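PDB 3L7I: teichoic acid biosynthesis protein F from Staphylococcus epidermidis, which has a GT-B-type fold, its modelled part made of two parallel-sheet, Rossmann-like domains. Local coordinates for residues Glu417-Trp421 against Asp717-Gln721. Numbering follows the deposited sequence.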
ATOM      1  N   GLU A 417     -15.817  25.764   5.905  1.00 71.16           N
ATOM      2  CA  GLU A 417     -17.218  26.154   6.000  1.00 73.75           C
ATOM      3  C   GLU A 417     -17.474  27.604   5.645  1.00 74.01           C
ATOM      4  O   GLU A 417     -18.593  27.964   5.314  1.00 76.67           O
ATOM      5  CB  GLU A 417     -17.782  25.867   7.393  1.00 74.62           C
ATOM      6  CG  GLU A 417     -18.073  24.392   7.658  1.00 75.91           C
ATOM      7  CD  GLU A 417     -18.726  24.156   9.017  1.00 77.13           C
ATOM      8  OE1 GLU A 417     -19.478  25.047   9.481  1.00 78.12           O
ATOM      9  OE2 GLU A 417     -18.482  23.080   9.615  1.00 77.31           O
ATOM     10  N   ALA A 418     -16.447  28.442   5.700  1.00 60.08           N
ATOM     11  CA  ALA A 418     -16.677  29.885   5.575  1.00 60.22           C
ATOM     12  C   ALA A 418     -16.956  30.368   4.151  1.00 60.36           C
ATOM     13  O   ALA A 418     -16.352  29.907   3.184  1.00 59.68           O
ATOM     14  CB  ALA A 418     -15.532  30.663   6.190  1.00 59.09           C
ATOM     15  N   SER A 419     -17.873  31.318   4.038  1.00 62.07           N
ATOM     16  CA  SER A 419     -18.150  31.939   2.754  1.00 63.96           C
ATOM     17  C   SER A 419     -17.185  33.092   2.549  1.00 60.72           C
ATOM     18  O   SER A 419     -16.948  33.515   1.415  1.00 60.59           O
ATOM     19  CB  SER A 419     -19.578  32.469   2.719  1.00 67.82           C
ATOM     20  OG  SER A 419     -19.693  33.556   3.614  1.00 67.31           O
ATOM     21  N   HIS A 420     -16.634  33.587   3.658  1.00 60.12           N
ATOM     22  CA  HIS A 420     -15.691  34.698   3.630  1.00 59.21           C
ATOM     23  C   HIS A 420     -14.492  34.556   4.566  1.00 58.01           C
ATOM     24  O   HIS A 420     -14.662  34.329   5.780  1.00 58.26           O
ATOM     25  CB  HIS A 420     -16.412  35.998   3.947  1.00 60.17           C
ATOM     26  CG  HIS A 420     -17.235  36.502   2.814  1.00 61.22           C
ATOM     27  ND1 HIS A 420     -18.491  36.010   2.535  1.00 62.67           N
ATOM     28  CD2 HIS A 420     -16.974  37.437   1.871  1.00 61.20           C
ATOM     29  CE1 HIS A 420     -18.978  36.633   1.475  1.00 63.52           C
ATOM     30  NE2 HIS A 420     -18.077  37.506   1.055  1.00 62.65           N
ATOM     31  N   TRP A 421     -13.289  34.698   3.984  1.00 56.90           N
ATOM     32  CA  TRP A 421     -12.032  34.858   4.738  1.00 55.89           C
ATOM     33  C   TRP A 421     -11.608  36.335   4.860  1.00 55.72           C
ATOM     34  O   TRP A 421     -11.484  37.065   3.862  1.00 55.72           O
ATOM     35  CB  TRP A 421     -10.867  34.095   4.090  1.00 54.94           C
ATOM     36  CG  TRP A 421     -11.060  32.662   3.840  1.00 55.01           C
ATOM     37  CD1 TRP A 421     -12.114  31.896   4.218  1.00 55.79           C
ATOM     38  CD2 TRP A 421     -10.153  31.798   3.165  1.00 54.41           C
ATOM     39  NE1 TRP A 421     -11.933  30.601   3.795  1.00 55.66           N
ATOM     40  CE2 TRP A 421     -10.731  30.518   3.149  1.00 54.81           C
ATOM     41  CE3 TRP A 421      -8.915  31.988   2.549  1.00 53.71           C
ATOM     42  CZ2 TRP A 421     -10.113  29.433   2.552  1.00 54.49           C
ATOM     43  CZ3 TRP A 421      -8.297  30.912   1.957  1.00 53.47           C
ATOM     44  CH2 TRP A 421      -8.892  29.649   1.966  1.00 53.83           C
ATOM     45  N   ASP A 717     -22.706  40.340  -0.020  1.00105.17           N
ATOM     46  CA  ASP A 717     -22.304  39.096  -0.669  1.00105.01           C
ATOM     47  C   ASP A 717     -23.148  37.921  -0.168  1.00105.97           C
ATOM     48  O   ASP A 717     -23.502  37.035  -0.948  1.00107.78           O
ATOM     49  CB  ASP A 717     -20.803  38.809  -0.464  1.00101.98           C
ATOM     50  CG  ASP A 717     -19.920  39.460  -1.534  1.00102.11           C
ATOM     51  OD1 ASP A 717     -20.406  39.701  -2.665  1.00104.58           O
ATOM     52  OD2 ASP A 717     -18.731  39.723  -1.251  1.00100.00           O
ATOM     53  N   ILE A 718     -23.479  37.911   1.123  1.00 73.67           N
ATOM     54  CA  ILE A 718     -24.196  36.761   1.682  1.00 74.74           C
ATOM     55  C   ILE A 718     -25.707  36.803   1.516  1.00 78.36           C
ATOM     56  O   ILE A 718     -26.366  35.770   1.591  1.00 80.15           O
ATOM     57  CB  ILE A 718     -23.777  36.383   3.132  1.00 72.49           C
ATOM     58  CG1 ILE A 718     -23.408  37.577   3.967  1.00 71.01           C
ATOM     59  CG2 ILE A 718     -22.503  35.606   3.103  1.00 68.13           C
ATOM     60  CD1 ILE A 718     -22.287  37.220   4.947  1.00 66.31           C
ATOM     61  N   LYS A 719     -26.251  37.986   1.266  1.00 76.28           N
ATOM     62  CA  LYS A 719     -27.638  38.071   0.830  1.00 80.08           C
ATOM     63  C   LYS A 719     -27.856  37.323  -0.501  1.00 82.08           C
ATOM     64  O   LYS A 719     -28.829  36.587  -0.641  1.00 84.91           O
ATOM     65  CB  LYS A 719     -28.113  39.528   0.758  1.00 81.38           C
ATOM     66  CG  LYS A 719     -28.556  40.100   2.113  1.00 81.57           C
ATOM     67  CD  LYS A 719     -29.483  41.303   1.938  1.00 84.63           C
ATOM     68  CE  LYS A 719     -30.337  41.554   3.178  1.00 86.30           C
ATOM     69  NZ  LYS A 719     -31.621  42.210   2.811  1.00 90.60           N
ATOM     70  N   GLU A 720     -26.947  37.480  -1.459  1.00121.37           N
ATOM     71  CA  GLU A 720     -27.081  36.772  -2.728  1.00123.45           C
ATOM     72  C   GLU A 720     -27.050  35.271  -2.518  1.00123.61           C
ATOM     73  O   GLU A 720     -27.966  34.568  -2.935  1.00126.70           O
ATOM     74  CB  GLU A 720     -25.970  37.149  -3.703  1.00122.23           C
ATOM     75  CG  GLU A 720     -25.477  38.567  -3.576  1.00120.82           C
ATOM     76  CD  GLU A 720     -26.543  39.584  -3.904  1.00123.49           C
ATOM     77  OE1 GLU A 720     -26.242  40.802  -3.843  1.00122.93           O
ATOM     78  OE2 GLU A 720     -27.680  39.166  -4.227  1.00126.42           O
ATOM     79  N   GLN A 721     -25.991  34.786  -1.877  1.00116.94           N
ATOM     80  CA  GLN A 721     -25.789  33.351  -1.700  1.00117.08           C
ATOM     81  C   GLN A 721     -27.029  32.688  -1.118  1.00119.11           C
ATOM     82  O   GLN A 721     -27.295  31.510  -1.369  1.00117.76           O
ATOM     83  CB  GLN A 721     -24.598  33.079  -0.788  1.00112.45           C
ATOM     84  CG  GLN A 721     -23.295  33.680  -1.264  1.00111.02           C
ATOM     85  CD  GLN A 721     -22.133  33.266  -0.387  1.00105.40           C
ATOM     86  OE1 GLN A 721     -21.943  32.078  -0.119  1.00101.04           O
ATOM     87  NE2 GLN A 721     -21.349  34.243   0.068  1.00104.75           N
TER
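His420 reaches from strand 418-423 to Asp717 on helix 706-721, a worked example of a histidine that spans two distant elements with one ring nitrogen while the other is held by its own neighbour. NE2 donates to Asp717 OD2 over 3.3 Å, a longish but nearly straight bond (168° at the hydrogen). The two side chains cross at about a right angle; the carboxylate lies at the ring edge with its plane turned only 21° from the imidazole, and OD2 is approached on its anti side, somewhat out of the carboxylate plane. At the other nitrogen, ND1 donates to the adjacent Ser419 OG at 2.9 Å, again close to the ring plane, and the two in-plane bonds together should limit rotation of the imidazole. Ser419 OG is tied in turn to the carbonyl oxygen of Pro352. Ile718 CG2 packs beside this hydroxyl, 3.5 Å from OG. Gln721, extended beyond CG, comes obliquely to the ring, its amide plane tilted 39° from the imidazole and its NE2 3.6 Å from Ser419 CB. The contact fits the GT-B pattern in which the last helix crosses back onto the N-terminal domain, here against strand 418-423 of its sheet. With both imidazole nitrogens acting as donors and a carboxylate at the NE2 edge, His420 is probably biased toward its protonated form, giving the polar link between helix and strand some ionic character.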